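Local coordinates for protein sulfate transporter 4.1, chloroplastic (Arabidopsis thaliana, PDB 7LHV) that couples the movement of sulfate to that of protons across a membrane and may play a role in regulating sulfate assimilation, at residues Leu295-Ala300 with Lys427-Cys432; Lys252-Pro257 with Pro305-Leu310; Ala113-Lys118 with Cys432-Ile437; Ile314-Pro319 with Phe421-Phe426; Tyr227-Ser232 with Glu244-Gly249. All blocks are in the same frame, centred on the assembly; numbering follows the deposited sequence.

Contact 1 (Leu295-Ala300 with Lys427-Cys432)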
# COMPACT_ATOMS: atom_id res chain seq x y z
N LEU A 295 -35.18 -5.44 -35.47
CA LEU A 295 -36.48 -5.93 -35.04
C LEU A 295 -37.31 -4.80 -34.44
O LEU A 295 -38.40 -4.49 -34.94
CB LEU A 295 -36.30 -7.07 -34.04
CG LEU A 295 -37.59 -7.71 -33.52
CD1 LEU A 295 -38.31 -8.44 -34.64
CD2 LEU A 295 -37.29 -8.65 -32.37
N GLY A 296 -36.79 -4.15 -33.41
CA GLY A 296 -37.62 -3.24 -32.62
C GLY A 296 -38.18 -2.11 -33.45
O GLY A 296 -39.39 -1.85 -33.43
N THR A 297 -37.32 -1.45 -34.23
CA THR A 297 -37.76 -0.35 -35.08
C THR A 297 -38.92 -0.78 -35.97
O THR A 297 -39.86 -0.01 -36.19
CB THR A 297 -36.60 0.15 -35.93
OG1 THR A 297 -35.54 0.61 -35.08
CG2 THR A 297 -37.05 1.29 -36.83
N THR A 298 -38.88 -2.02 -36.45
CA THR A 298 -39.94 -2.52 -37.32
C THR A 298 -41.30 -2.41 -36.62
O THR A 298 -42.25 -1.86 -37.19
CB THR A 298 -39.65 -3.96 -37.73
OG1 THR A 298 -38.42 -4.01 -38.46
CG2 THR A 298 -40.77 -4.50 -38.60
N ILE A 299 -41.38 -2.89 -35.38
CA ILE A 299 -42.64 -2.75 -34.64
C ILE A 299 -42.94 -1.29 -34.37
O ILE A 299 -44.11 -0.87 -34.37
CB ILE A 299 -42.61 -3.58 -33.34
CG1 ILE A 299 -42.47 -5.08 -33.64
CG2 ILE A 299 -43.85 -3.33 -32.51
CD1 ILE A 299 -41.05 -5.59 -33.76
N ALA A 300 -41.91 -0.47 -34.14
CA ALA A 300 -42.13 0.96 -33.98
C ALA A 300 -42.65 1.61 -35.25
O ALA A 300 -43.22 2.70 -35.18
CB ALA A 300 -40.84 1.64 -33.53
N LYS A 427 -33.04 7.81 -35.83
CA LYS A 427 -34.01 8.46 -34.96
C LYS A 427 -35.24 7.61 -34.68
O LYS A 427 -36.03 7.96 -33.80
CB LYS A 427 -34.44 9.80 -35.56
CG LYS A 427 -35.21 9.69 -36.87
CD LYS A 427 -35.55 11.07 -37.41
CE LYS A 427 -36.32 10.97 -38.71
NZ LYS A 427 -36.67 12.31 -39.26
N TYR A 428 -35.42 6.50 -35.39
CA TYR A 428 -36.54 5.60 -35.16
C TYR A 428 -36.22 4.47 -34.20
O TYR A 428 -37.07 3.61 -33.97
CB TYR A 428 -37.03 5.02 -36.49
CG TYR A 428 -37.30 6.05 -37.55
CD1 TYR A 428 -38.21 7.07 -37.34
CD2 TYR A 428 -36.65 5.99 -38.78
CE1 TYR A 428 -38.46 8.02 -38.32
CE2 TYR A 428 -36.90 6.93 -39.76
CZ TYR A 428 -37.80 7.94 -39.53
OH TYR A 428 -38.05 8.88 -40.50
N ILE A 429 -35.01 4.44 -33.64
CA ILE A 429 -34.61 3.38 -32.73
C ILE A 429 -35.25 3.61 -31.37
O ILE A 429 -35.06 4.68 -30.77
CB ILE A 429 -33.08 3.30 -32.60
CG1 ILE A 429 -32.45 2.91 -33.93
CG2 ILE A 429 -32.69 2.32 -31.51
CD1 ILE A 429 -30.94 2.91 -33.91
N PRO A 430 -36.03 2.66 -30.85
CA PRO A 430 -36.59 2.82 -29.50
C PRO A 430 -35.51 2.80 -28.44
O PRO A 430 -34.46 2.17 -28.59
CB PRO A 430 -37.53 1.61 -29.36
CG PRO A 430 -37.76 1.13 -30.76
CD PRO A 430 -36.50 1.42 -31.50
N GLN A 431 -35.77 3.52 -27.34
CA GLN A 431 -34.83 3.54 -26.23
C GLN A 431 -34.81 2.21 -25.49
O GLN A 431 -33.77 1.81 -24.95
CB GLN A 431 -35.17 4.68 -25.27
CG GLN A 431 -35.10 6.05 -25.91
CD GLN A 431 -35.55 7.15 -24.97
OE1 GLN A 431 -35.97 8.22 -25.41
NE2 GLN A 431 -35.46 6.89 -23.67
N CYS A 432 -35.95 1.51 -25.44
CA CYS A 432 -35.98 0.21 -24.79
C CYS A 432 -35.09 -0.80 -25.51
O CYS A 432 -34.54 -1.70 -24.88
CB CYS A 432 -37.42 -0.30 -24.71
SG CYS A 432 -38.18 -0.63 -26.30
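Thr-297 lays its side chain over the backbone of the loop at Tyr-428 and Ile-429, and this residue makes the largest single share of the contact. Its chi1 of -60° sets CG2 anti to the backbone N, and that methyl meets Tyr-428 CB at 3.7 Å. The hydroxyl takes the other side of the same bond: Thr-297 OG1 stands 3.7 Å from Ile-429 CA and 3.8 Å from Pro-430 CD, while its polar partner is Ile-293 O one turn back in its own helix, by a weak hydrogen bond. Both branches lie by the Tyr-428 carbonyl. Tyr-428 starts toward the helix through CB, but its ring leads away and carries Lys-427 CG over the centre of one face; Lys-301 forms a cation-pi pair with the same ring. Further along, the ring of Pro-430 lies against the helix, with CG 4.2 Å from Ala-300 CB and 4.2 Å from the carbonyl C of Gly-296. An alanine here in place of Thr-297 would lack CG2 and OG1, which would probably open a gap beside Tyr-428 CB and Pro-430 CD. The arrangement shows how a helix end can seat the start of another: the last turns of helix 284-300 pack on the extended lead-in and N-cap proline of helix 431-443 within the SLC26 transmembrane domain.

Contact 2 (Lys252-Pro257 with Pro305-Leu310); sequences KFQWPP and PPSISL
The proline-rich first turn of helix 255-277 is met here by the loop that follows helix 284-300, and Ser-307 is the loop residue that presses on it. With chi1 at 57°, Ser-307 OG sits between its own backbone N and carbonyl carbon, and the hydroxyl is aimed at the two consecutive proline rings: OG lies 3.2 Å from Pro-256 CG and equally near Pro-257 CD. The serine's other atom serves a different neighbour, since Ser-307 CB rests 3.8 Å from Gln-254 CG, in the aliphatic part of a chain bent at chi2. Apolar carbon completes the contact on either side of the serine in sequence. Pro-305 CB touches Pro-256 CB at 3.9 Å, and Ile-308 brings its CG2 branch to 4.2 Å from the same Pro-256 CB, although the longer arm of the isoleucine leads away. Pro-256 is thus touched by three residues of the loop. Just beyond, a backbone hydrogen bond between Ser-309 and Gln-431 fastens the loop to the start of helix 431-443. Prolines suit the first turn of a helix, where no amide hydrogen is needed for a bond to a preceding turn, and this contact is a case of such a proline-started transmembrane helix covered by a connecting loop.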
# COMPACT_ATOMS: atom_id res chain seq x y z
N LYS A 252 -46.75 3.87 -12.31
CA LYS A 252 -46.62 4.45 -13.64
C LYS A 252 -46.11 3.44 -14.67
O LYS A 252 -45.44 3.81 -15.63
CB LYS A 252 -45.71 5.67 -13.61
CG LYS A 252 -46.23 6.82 -12.76
CD LYS A 252 -45.14 7.86 -12.53
CE LYS A 252 -44.21 7.43 -11.40
NZ LYS A 252 -43.13 8.42 -11.16
N PHE A 253 -46.41 2.16 -14.46
CA PHE A 253 -45.92 1.11 -15.34
C PHE A 253 -46.64 1.14 -16.68
O PHE A 253 -47.84 1.41 -16.76
CB PHE A 253 -46.09 -0.25 -14.67
CG PHE A 253 -45.46 -1.39 -15.42
CD1 PHE A 253 -44.09 -1.51 -15.49
CD2 PHE A 253 -46.25 -2.34 -16.05
CE1 PHE A 253 -43.51 -2.56 -16.17
CE2 PHE A 253 -45.68 -3.39 -16.73
CZ PHE A 253 -44.31 -3.50 -16.79
N GLN A 254 -45.89 0.87 -17.75
CA GLN A 254 -46.44 0.75 -19.10
C GLN A 254 -46.10 -0.62 -19.67
O GLN A 254 -44.99 -1.12 -19.50
CB GLN A 254 -45.91 1.84 -20.03
CG GLN A 254 -46.42 3.24 -19.74
CD GLN A 254 -45.61 3.95 -18.68
OE1 GLN A 254 -44.49 3.54 -18.37
NE2 GLN A 254 -46.17 5.01 -18.13
N TRP A 255 -47.08 -1.22 -20.35
CA TRP A 255 -46.93 -2.55 -20.93
C TRP A 255 -46.12 -2.58 -22.23
O TRP A 255 -45.28 -3.47 -22.40
CB TRP A 255 -48.30 -3.19 -21.16
CG TRP A 255 -48.80 -4.00 -20.00
CD1 TRP A 255 -48.20 -4.13 -18.78
CD2 TRP A 255 -49.98 -4.81 -19.96
NE1 TRP A 255 -48.95 -4.96 -17.98
CE2 TRP A 255 -50.05 -5.39 -18.68
CE3 TRP A 255 -51.00 -5.09 -20.88
CZ2 TRP A 255 -51.08 -6.23 -18.29
CZ3 TRP A 255 -52.03 -5.93 -20.49
CH2 TRP A 255 -52.06 -6.49 -19.21
N PRO A 256 -46.36 -1.67 -23.19
CA PRO A 256 -45.66 -1.77 -24.49
C PRO A 256 -44.15 -1.72 -24.35
O PRO A 256 -43.46 -2.58 -24.93
CB PRO A 256 -46.20 -0.56 -25.27
CG PRO A 256 -47.54 -0.35 -24.71
CD PRO A 256 -47.43 -0.66 -23.25
N PRO A 257 -43.56 -0.73 -23.65
CA PRO A 257 -42.09 -0.72 -23.58
C PRO A 257 -41.52 -1.93 -22.87
O PRO A 257 -40.48 -2.44 -23.28
CB PRO A 257 -41.79 0.59 -22.83
CG PRO A 257 -42.97 0.81 -22.00
CD PRO A 257 -44.13 0.36 -22.84
N PRO A 305 -46.65 1.82 -30.98
CA PRO A 305 -47.12 1.87 -29.60
C PRO A 305 -47.04 3.27 -29.04
O PRO A 305 -46.11 4.02 -29.36
CB PRO A 305 -46.17 0.91 -28.86
CG PRO A 305 -45.65 0.01 -29.92
CD PRO A 305 -45.53 0.87 -31.15
N PRO A 306 -48.00 3.67 -28.21
CA PRO A 306 -48.01 5.07 -27.74
C PRO A 306 -46.96 5.37 -26.69
O PRO A 306 -46.40 6.47 -26.68
CB PRO A 306 -49.44 5.24 -27.18
CG PRO A 306 -50.22 4.06 -27.70
CD PRO A 306 -49.22 2.95 -27.81
N SER A 307 -46.68 4.42 -25.80
CA SER A 307 -45.85 4.68 -24.63
C SER A 307 -44.37 4.42 -24.86
O SER A 307 -43.57 4.62 -23.94
CB SER A 307 -46.34 3.84 -23.45
OG SER A 307 -46.33 2.46 -23.77
N ILE A 308 -43.97 3.99 -26.05
CA ILE A 308 -42.56 3.78 -26.34
C ILE A 308 -41.91 5.12 -26.67
O ILE A 308 -42.57 6.06 -27.12
CB ILE A 308 -42.37 2.77 -27.49
CG1 ILE A 308 -42.98 3.32 -28.78
CG2 ILE A 308 -43.00 1.44 -27.13
CD1 ILE A 308 -42.56 2.55 -30.01
N SER A 309 -40.61 5.20 -26.44
CA SER A 309 -39.84 6.42 -26.67
C SER A 309 -38.71 6.14 -27.65
O SER A 309 -38.06 5.10 -27.57
CB SER A 309 -39.28 6.97 -25.36
OG SER A 309 -38.55 8.17 -25.58
N LEU A 310 -38.49 7.08 -28.56
CA LEU A 310 -37.44 6.98 -29.55
C LEU A 310 -36.27 7.88 -29.16
O LEU A 310 -36.40 8.79 -28.34
CB LEU A 310 -37.96 7.37 -30.94
CG LEU A 310 -39.37 6.86 -31.28
CD1 LEU A 310 -39.79 7.37 -32.65
CD2 LEU A 310 -39.43 5.35 -31.23

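Contact 3 (Ala113-Lys118 with Cys432-Ile437); sequences AMSYAK and CALAAI
Met-114 comes first, touching helix 431-443 through its backbone: its carbonyl O lies 4.4 Å from Leu-434 CD1. The next residue, Ser-115, stands at the middle of the crossing and points toward the other helix, its CA being 4.8 Å from that of Leu-434. Its OG is caught between two branched side chains, 3.4 Å from Leu-434 CD2 and 3.5 Å from Ile-437 CG2. Buried among these methyls, the hydroxyl is satisfied within its own helix, by a hydrogen bond to Pro-111 O, and chi1 of -57° swings it beside the backbone N from which it reaches back. One turn later Lys-118 adds the aliphatic base of its chain. Lys-118 CG meets Leu-434 CD1 at 3.8 Å, and the two side chains cross at about a right angle before the lysine folds over at chi2, chi3 and chi4. Leu-434 therefore splays its two methyls, CD2 to the serine and CD1 to the lysine. On its far flank, helix 431-443 is packed by residues of helices 206-229 and 255-277. The local axes lie 8.8 Å apart and cross at -95°; the small serine at the crossing point, held between a leucine and an isoleucine, is consistent with this steep crossing of transmembrane helices in the SLC26 membrane domain.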
# COMPACT_ATOMS: atom_id res chain seq x y z
N ALA A 113 -22.22 1.14 -29.33
CA ALA A 113 -21.73 2.48 -29.05
C ALA A 113 -22.87 3.41 -28.64
O ALA A 113 -22.76 4.13 -27.65
CB ALA A 113 -20.99 3.03 -30.27
N MET A 114 -23.97 3.39 -29.40
CA MET A 114 -25.10 4.24 -29.03
C MET A 114 -25.69 3.84 -27.68
O MET A 114 -26.04 4.70 -26.86
CB MET A 114 -26.18 4.21 -30.11
CG MET A 114 -25.75 4.83 -31.43
SD MET A 114 -27.07 4.83 -32.65
CE MET A 114 -27.11 3.11 -33.12
N SER A 115 -25.79 2.53 -27.42
CA SER A 115 -26.35 2.07 -26.15
C SER A 115 -25.49 2.49 -24.97
O SER A 115 -26.00 2.92 -23.94
CB SER A 115 -26.51 0.55 -26.19
OG SER A 115 -27.32 0.15 -27.27
N TYR A 116 -24.16 2.37 -25.11
CA TYR A 116 -23.27 2.78 -24.03
C TYR A 116 -23.28 4.28 -23.84
O TYR A 116 -23.16 4.76 -22.70
CB TYR A 116 -21.85 2.29 -24.31
CG TYR A 116 -21.71 0.79 -24.26
CD1 TYR A 116 -22.52 0.02 -23.44
CD2 TYR A 116 -20.76 0.14 -25.03
CE1 TYR A 116 -22.38 -1.35 -23.39
CE2 TYR A 116 -20.62 -1.23 -24.99
CZ TYR A 116 -21.43 -1.97 -24.17
OH TYR A 116 -21.29 -3.33 -24.12
N ALA A 117 -23.39 5.06 -24.92
CA ALA A 117 -23.53 6.50 -24.78
C ALA A 117 -24.79 6.85 -24.01
O ALA A 117 -24.79 7.76 -23.17
CB ALA A 117 -23.52 7.17 -26.14
N LYS A 118 -25.89 6.15 -24.30
CA LYS A 118 -27.12 6.35 -23.53
C LYS A 118 -26.92 5.98 -22.07
O LYS A 118 -27.47 6.64 -21.18
CB LYS A 118 -28.26 5.54 -24.14
CG LYS A 118 -28.97 6.23 -25.28
CD LYS A 118 -29.77 7.42 -24.78
CE LYS A 118 -30.93 6.97 -23.91
NZ LYS A 118 -31.95 6.22 -24.69
N CYS A 432 -35.95 1.51 -25.44
CA CYS A 432 -35.98 0.21 -24.79
C CYS A 432 -35.09 -0.80 -25.51
O CYS A 432 -34.54 -1.70 -24.88
CB CYS A 432 -37.42 -0.30 -24.71
SG CYS A 432 -38.18 -0.63 -26.30
N ALA A 433 -34.93 -0.65 -26.83
CA ALA A 433 -34.01 -1.52 -27.56
C ALA A 433 -32.57 -1.31 -27.10
O ALA A 433 -31.83 -2.28 -26.89
CB ALA A 433 -34.13 -1.28 -29.06
N LEU A 434 -32.16 -0.06 -26.94
CA LEU A 434 -30.81 0.22 -26.45
C LEU A 434 -30.64 -0.27 -25.02
O LEU A 434 -29.58 -0.78 -24.65
CB LEU A 434 -30.52 1.72 -26.55
CG LEU A 434 -30.68 2.36 -27.93
CD1 LEU A 434 -30.22 3.80 -27.89
CD2 LEU A 434 -29.90 1.58 -28.97
N ALA A 435 -31.68 -0.12 -24.19
CA ALA A 435 -31.61 -0.65 -22.84
C ALA A 435 -31.44 -2.17 -22.85
O ALA A 435 -30.67 -2.72 -22.06
CB ALA A 435 -32.87 -0.26 -22.06
N ALA A 436 -32.17 -2.85 -23.73
CA ALA A 436 -32.03 -4.30 -23.84
C ALA A 436 -30.63 -4.68 -24.31
O ALA A 436 -30.07 -5.68 -23.85
CB ALA A 436 -33.08 -4.86 -24.79
N ILE A 437 -30.06 -3.90 -25.22
CA ILE A 437 -28.70 -4.18 -25.68
C ILE A 437 -27.71 -4.04 -24.53
O ILE A 437 -26.81 -4.87 -24.36
CB ILE A 437 -28.33 -3.26 -26.86
CG1 ILE A 437 -29.09 -3.69 -28.11
CG2 ILE A 437 -26.84 -3.30 -27.11
CD1 ILE A 437 -28.96 -2.71 -29.24

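Contact 4 (Ile314-Pro319 with Phe421-Phe426)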
# COMPACT_ATOMS: atom_id res chain seq x y z
N ILE A 314 -30.85 12.94 -34.32
CA ILE A 314 -29.43 12.73 -34.08
C ILE A 314 -28.66 13.59 -35.07
O ILE A 314 -28.95 13.55 -36.27
CB ILE A 314 -29.02 11.25 -34.23
CG1 ILE A 314 -29.32 10.49 -32.94
CG2 ILE A 314 -27.56 11.12 -34.59
CD1 ILE A 314 -29.10 9.00 -33.04
N PRO A 315 -27.70 14.40 -34.62
CA PRO A 315 -26.96 15.25 -35.55
C PRO A 315 -26.16 14.43 -36.56
O PRO A 315 -25.65 13.35 -36.24
CB PRO A 315 -26.03 16.07 -34.64
CG PRO A 315 -25.92 15.25 -33.40
CD PRO A 315 -27.24 14.57 -33.23
N GLN A 316 -26.04 14.96 -37.77
CA GLN A 316 -25.38 14.28 -38.87
C GLN A 316 -24.06 14.96 -39.18
O GLN A 316 -23.98 16.19 -39.25
CB GLN A 316 -26.26 14.29 -40.12
CG GLN A 316 -25.64 13.59 -41.32
CD GLN A 316 -26.51 13.66 -42.55
OE1 GLN A 316 -27.74 13.77 -42.46
NE2 GLN A 316 -25.89 13.60 -43.72
N GLY A 317 -23.02 14.15 -39.37
CA GLY A 317 -21.72 14.68 -39.75
C GLY A 317 -20.60 14.30 -38.81
O GLY A 317 -20.85 13.94 -37.65
N LEU A 318 -19.37 14.36 -39.29
CA LEU A 318 -18.22 14.04 -38.47
C LEU A 318 -18.01 15.11 -37.41
O LEU A 318 -18.33 16.28 -37.62
CB LEU A 318 -16.97 13.91 -39.34
CG LEU A 318 -17.08 12.97 -40.54
CD1 LEU A 318 -15.80 12.99 -41.35
CD2 LEU A 318 -17.41 11.56 -40.08
N PRO A 319 -17.47 14.74 -36.25
CA PRO A 319 -17.18 15.74 -35.22
C PRO A 319 -16.09 16.70 -35.67
O PRO A 319 -15.21 16.35 -36.47
CB PRO A 319 -16.72 14.90 -34.02
CG PRO A 319 -16.26 13.62 -34.62
CD PRO A 319 -17.14 13.38 -35.80
N PHE A 421 -24.09 8.75 -43.17
CA PHE A 421 -25.22 8.26 -43.95
C PHE A 421 -26.33 7.63 -43.11
O PHE A 421 -27.50 7.66 -43.52
CB PHE A 421 -24.74 7.25 -44.99
CG PHE A 421 -23.64 7.77 -45.87
CD1 PHE A 421 -23.87 8.83 -46.73
CD2 PHE A 421 -22.38 7.20 -45.83
CE1 PHE A 421 -22.86 9.31 -47.54
CE2 PHE A 421 -21.36 7.68 -46.64
CZ PHE A 421 -21.61 8.73 -47.49
N LEU A 422 -26.00 7.07 -41.95
CA LEU A 422 -26.96 6.29 -41.19
C LEU A 422 -27.62 7.06 -40.06
O LEU A 422 -28.56 6.55 -39.45
CB LEU A 422 -26.30 5.03 -40.63
CG LEU A 422 -25.90 3.96 -41.64
CD1 LEU A 422 -25.82 2.60 -40.96
CD2 LEU A 422 -26.88 3.91 -42.80
N THR A 423 -27.16 8.28 -39.76
CA THR A 423 -27.77 9.06 -38.69
C THR A 423 -29.25 9.40 -38.94
O THR A 423 -30.02 9.34 -37.97
CB THR A 423 -26.95 10.33 -38.42
OG1 THR A 423 -26.91 11.15 -39.60
CG2 THR A 423 -25.54 9.96 -38.01
N PRO A 424 -29.70 9.76 -40.15
CA PRO A 424 -31.13 10.05 -40.31
C PRO A 424 -32.03 8.87 -39.98
O PRO A 424 -33.15 9.07 -39.48
CB PRO A 424 -31.25 10.45 -41.78
CG PRO A 424 -29.88 10.86 -42.18
CD PRO A 424 -28.99 9.94 -41.43
N MET A 425 -31.58 7.64 -40.24
CA MET A 425 -32.37 6.46 -39.95
C MET A 425 -32.28 6.02 -38.50
O MET A 425 -33.02 5.12 -38.09
CB MET A 425 -31.95 5.30 -40.85
CG MET A 425 -32.12 5.57 -42.34
SD MET A 425 -33.80 5.25 -42.91
CE MET A 425 -34.24 6.84 -43.60
N PHE A 426 -31.40 6.63 -37.71
CA PHE A 426 -31.23 6.23 -36.32
C PHE A 426 -32.29 6.80 -35.39
O PHE A 426 -32.44 6.30 -34.27
CB PHE A 426 -29.85 6.64 -35.81
CG PHE A 426 -28.73 5.77 -36.31
CD1 PHE A 426 -29.00 4.53 -36.85
CD2 PHE A 426 -27.42 6.19 -36.23
CE1 PHE A 426 -27.98 3.72 -37.31
CE2 PHE A 426 -26.40 5.39 -36.69
CZ PHE A 426 -26.68 4.15 -37.23
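A chi1 of 61° turns Thr-423 OG1 toward Gln-316 and leaves CG2 beside the threonine's own backbone N, while in Gln-316 the CG is anti to the backbone N (chi1 -180°) and the rest of the chain runs out straight. The two side chains then meet at about a right angle, with Thr-423 OG1 lying 3.2 Å from Gln-316 CG and as near to its CB. The outstretched amide continues past the threonine, and Gln-316 OE1 ends 3.6 Å from Pro-424 CG. The methyl Thr-423 CG2 lies 3.8 Å from Pro-315 O, the carbonyl of the residue before Gln-316. Ile-314 spans the other end of the contact with two branches. Its CG2 lies 4.0 Å from Thr-423 CB, and its CD1 reaches Phe-426 CB at 3.7 Å. The phenylalanine ring leads away from there, carrying Leu-422 O over the centre of one face and packing on Val-110 and Met-114 of helix 91-119. Helix 406-426 is kinked here; Pro-424 has no amide hydrogen to give to the turn before, and Met-425 N has only a weak bond, to Leu-422 O. A backbone hydrogen bond between Gly-317 and Leu-419 secures the loop nearby. The two segments themselves exchange no hydrogen bonds, and the polar atoms there also meet carbon, so the hold probably rests on van der Waals fit more than on directed polar bonds.

Contact 5 (Tyr227-Ser232 with Glu244-Gly249)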
# COMPACT_ATOMS: atom_id res chain seq x y z
N TYR A 227 -35.89 1.92 -18.53
CA TYR A 227 -36.45 2.06 -19.87
C TYR A 227 -37.49 0.98 -20.14
O TYR A 227 -38.48 1.22 -20.83
CB TYR A 227 -35.34 2.01 -20.91
CG TYR A 227 -34.34 3.12 -20.78
CD1 TYR A 227 -34.62 4.39 -21.27
CD2 TYR A 227 -33.12 2.92 -20.16
CE1 TYR A 227 -33.71 5.42 -21.15
CE2 TYR A 227 -32.20 3.94 -20.03
CZ TYR A 227 -32.50 5.19 -20.53
OH TYR A 227 -31.59 6.21 -20.41
N PHE A 228 -37.27 -0.23 -19.61
CA PHE A 228 -38.28 -1.27 -19.70
C PHE A 228 -39.54 -0.88 -18.94
O PHE A 228 -40.65 -1.08 -19.43
CB PHE A 228 -37.73 -2.59 -19.15
CG PHE A 228 -36.78 -3.30 -20.08
CD1 PHE A 228 -36.13 -2.62 -21.09
CD2 PHE A 228 -36.55 -4.66 -19.93
CE1 PHE A 228 -35.26 -3.28 -21.93
CE2 PHE A 228 -35.68 -5.32 -20.77
CZ PHE A 228 -35.03 -4.63 -21.77
N LEU A 229 -39.37 -0.33 -17.74
CA LEU A 229 -40.52 0.04 -16.93
C LEU A 229 -41.34 1.14 -17.59
O LEU A 229 -42.58 1.10 -17.57
CB LEU A 229 -40.07 0.48 -15.54
CG LEU A 229 -39.37 -0.58 -14.69
CD1 LEU A 229 -38.90 0.03 -13.38
CD2 LEU A 229 -40.30 -1.75 -14.44
N GLY A 230 -40.67 2.13 -18.18
CA GLY A 230 -41.34 3.22 -18.85
C GLY A 230 -41.43 4.51 -18.07
O GLY A 230 -41.89 5.51 -18.63
N TYR A 231 -41.00 4.53 -16.81
CA TYR A 231 -41.01 5.74 -16.01
C TYR A 231 -39.63 5.98 -15.43
O TYR A 231 -38.88 5.03 -15.16
CB TYR A 231 -42.05 5.67 -14.88
CG TYR A 231 -41.94 4.46 -13.98
CD1 TYR A 231 -41.11 4.48 -12.87
CD2 TYR A 231 -42.67 3.31 -14.24
CE1 TYR A 231 -41.01 3.38 -12.04
CE2 TYR A 231 -42.57 2.21 -13.42
CZ TYR A 231 -41.74 2.25 -12.32
OH TYR A 231 -41.64 1.15 -11.50
N SER A 232 -39.29 7.25 -15.24
CA SER A 232 -37.99 7.61 -14.70
C SER A 232 -37.87 7.16 -13.25
O SER A 232 -38.81 7.29 -12.46
CB SER A 232 -37.78 9.12 -14.80
OG SER A 232 -36.44 9.47 -14.50
N GLU A 244 -36.09 1.11 -4.23
CA GLU A 244 -37.10 1.94 -3.59
C GLU A 244 -37.81 2.82 -4.61
O GLU A 244 -39.04 2.95 -4.58
CB GLU A 244 -36.47 2.79 -2.50
CG GLU A 244 -36.13 2.03 -1.23
CD GLU A 244 -35.42 2.90 -0.21
OE1 GLU A 244 -35.39 4.13 -0.40
OE2 GLU A 244 -34.90 2.35 0.78
N SER A 245 -37.06 3.43 -5.53
CA SER A 245 -37.67 4.26 -6.56
C SER A 245 -38.54 3.44 -7.50
O SER A 245 -39.61 3.90 -7.91
CB SER A 245 -36.58 4.99 -7.34
OG SER A 245 -35.69 4.07 -7.94
N ILE A 246 -38.08 2.24 -7.86
CA ILE A 246 -38.88 1.39 -8.74
C ILE A 246 -40.20 1.03 -8.07
O ILE A 246 -41.27 1.10 -8.70
CB ILE A 246 -38.08 0.13 -9.13
CG1 ILE A 246 -36.97 0.50 -10.12
CG2 ILE A 246 -39.00 -0.92 -9.73
CD1 ILE A 246 -35.92 -0.58 -10.28
N ILE A 247 -40.15 0.66 -6.79
CA ILE A 247 -41.37 0.34 -6.06
C ILE A 247 -42.28 1.56 -5.97
O ILE A 247 -43.50 1.46 -6.13
CB ILE A 247 -41.03 -0.22 -4.67
CG1 ILE A 247 -40.32 -1.56 -4.80
CG2 ILE A 247 -42.29 -0.37 -3.83
CD1 ILE A 247 -39.63 -2.01 -3.54
N ALA A 248 -41.70 2.74 -5.71
CA ALA A 248 -42.49 3.96 -5.60
C ALA A 248 -43.20 4.28 -6.91
O ALA A 248 -44.38 4.66 -6.92
CB ALA A 248 -41.61 5.12 -5.17
N GLY A 249 -42.50 4.14 -8.03
CA GLY A 249 -43.06 4.47 -9.32
C GLY A 249 -43.84 3.37 -10.00
O GLY A 249 -44.38 3.61 -11.09
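Tyr-231 joins the two helices of a helix-loop-helix connection, its hydroxyl reaching from the loop after helix 206-229 to a main-chain carbonyl of helix 239-249. Gly-230 makes the bend: it is the first residue to leave the helical conformation, and its positive phi is one that a side chain would resist. From the following position the tyrosine starts toward the second helix. Its CG lies between the backbone N and the carbonyl carbon (chi1 54°), which brings the ring to the backbone around Gly-249. The carbonyl of Gly-249 lies over one face of the ring, its O 3.1 Å above the plane and displaced from the ring centre toward CZ, with Tyr-231 CZ the nearest ring atom at 3.2 Å. A beta carbon on Gly-249 would point at the ring and run into Tyr-231 CE1, so the glycine fits this approach. Alongside, two aliphatic chains cross at about a right angle: Leu-229 CD1 rests 3.8 Å from both CG1 and CG2 of Ile-246, and the same CG2 lies 3.8 Å from Tyr-231 OH. Around the pair, Leu-229 also touches Phe-253 and the tyrosine touches Lys-252. A phenylalanine in place of the tyrosine would keep the ring over Gly-249 but would probably leave Ile-246 O without its hydroxyl partner and the ring freer to shift. That bond, from Tyr-231 OH to Ile-246 O, is 2.8 Å long; the donor meets the C=O at 128° and is tilted 15° from the carbonyl plane.

From the N terminus, contact 3 opens first, at helix 91-119, and closes last, on helix 431-443, so its long loop encloses the other four. Contact 5 closes a short loop of eleven residues, tying helix 206-229 to helix 239-249, and is complete before contact 2 begins at helix 255-277. Contacts 2 and 1 cross: contact 1 starts on helix 284-300 before contact 2 closes in the loop at 305-310. The same loop runs on to contact 4, which lies wholly inside contact 1 and ends on helix 406-426, directly before 427-432. Contacts 1 and 3 share Cys-432, making the start of helix 431-443 the point where these two meet.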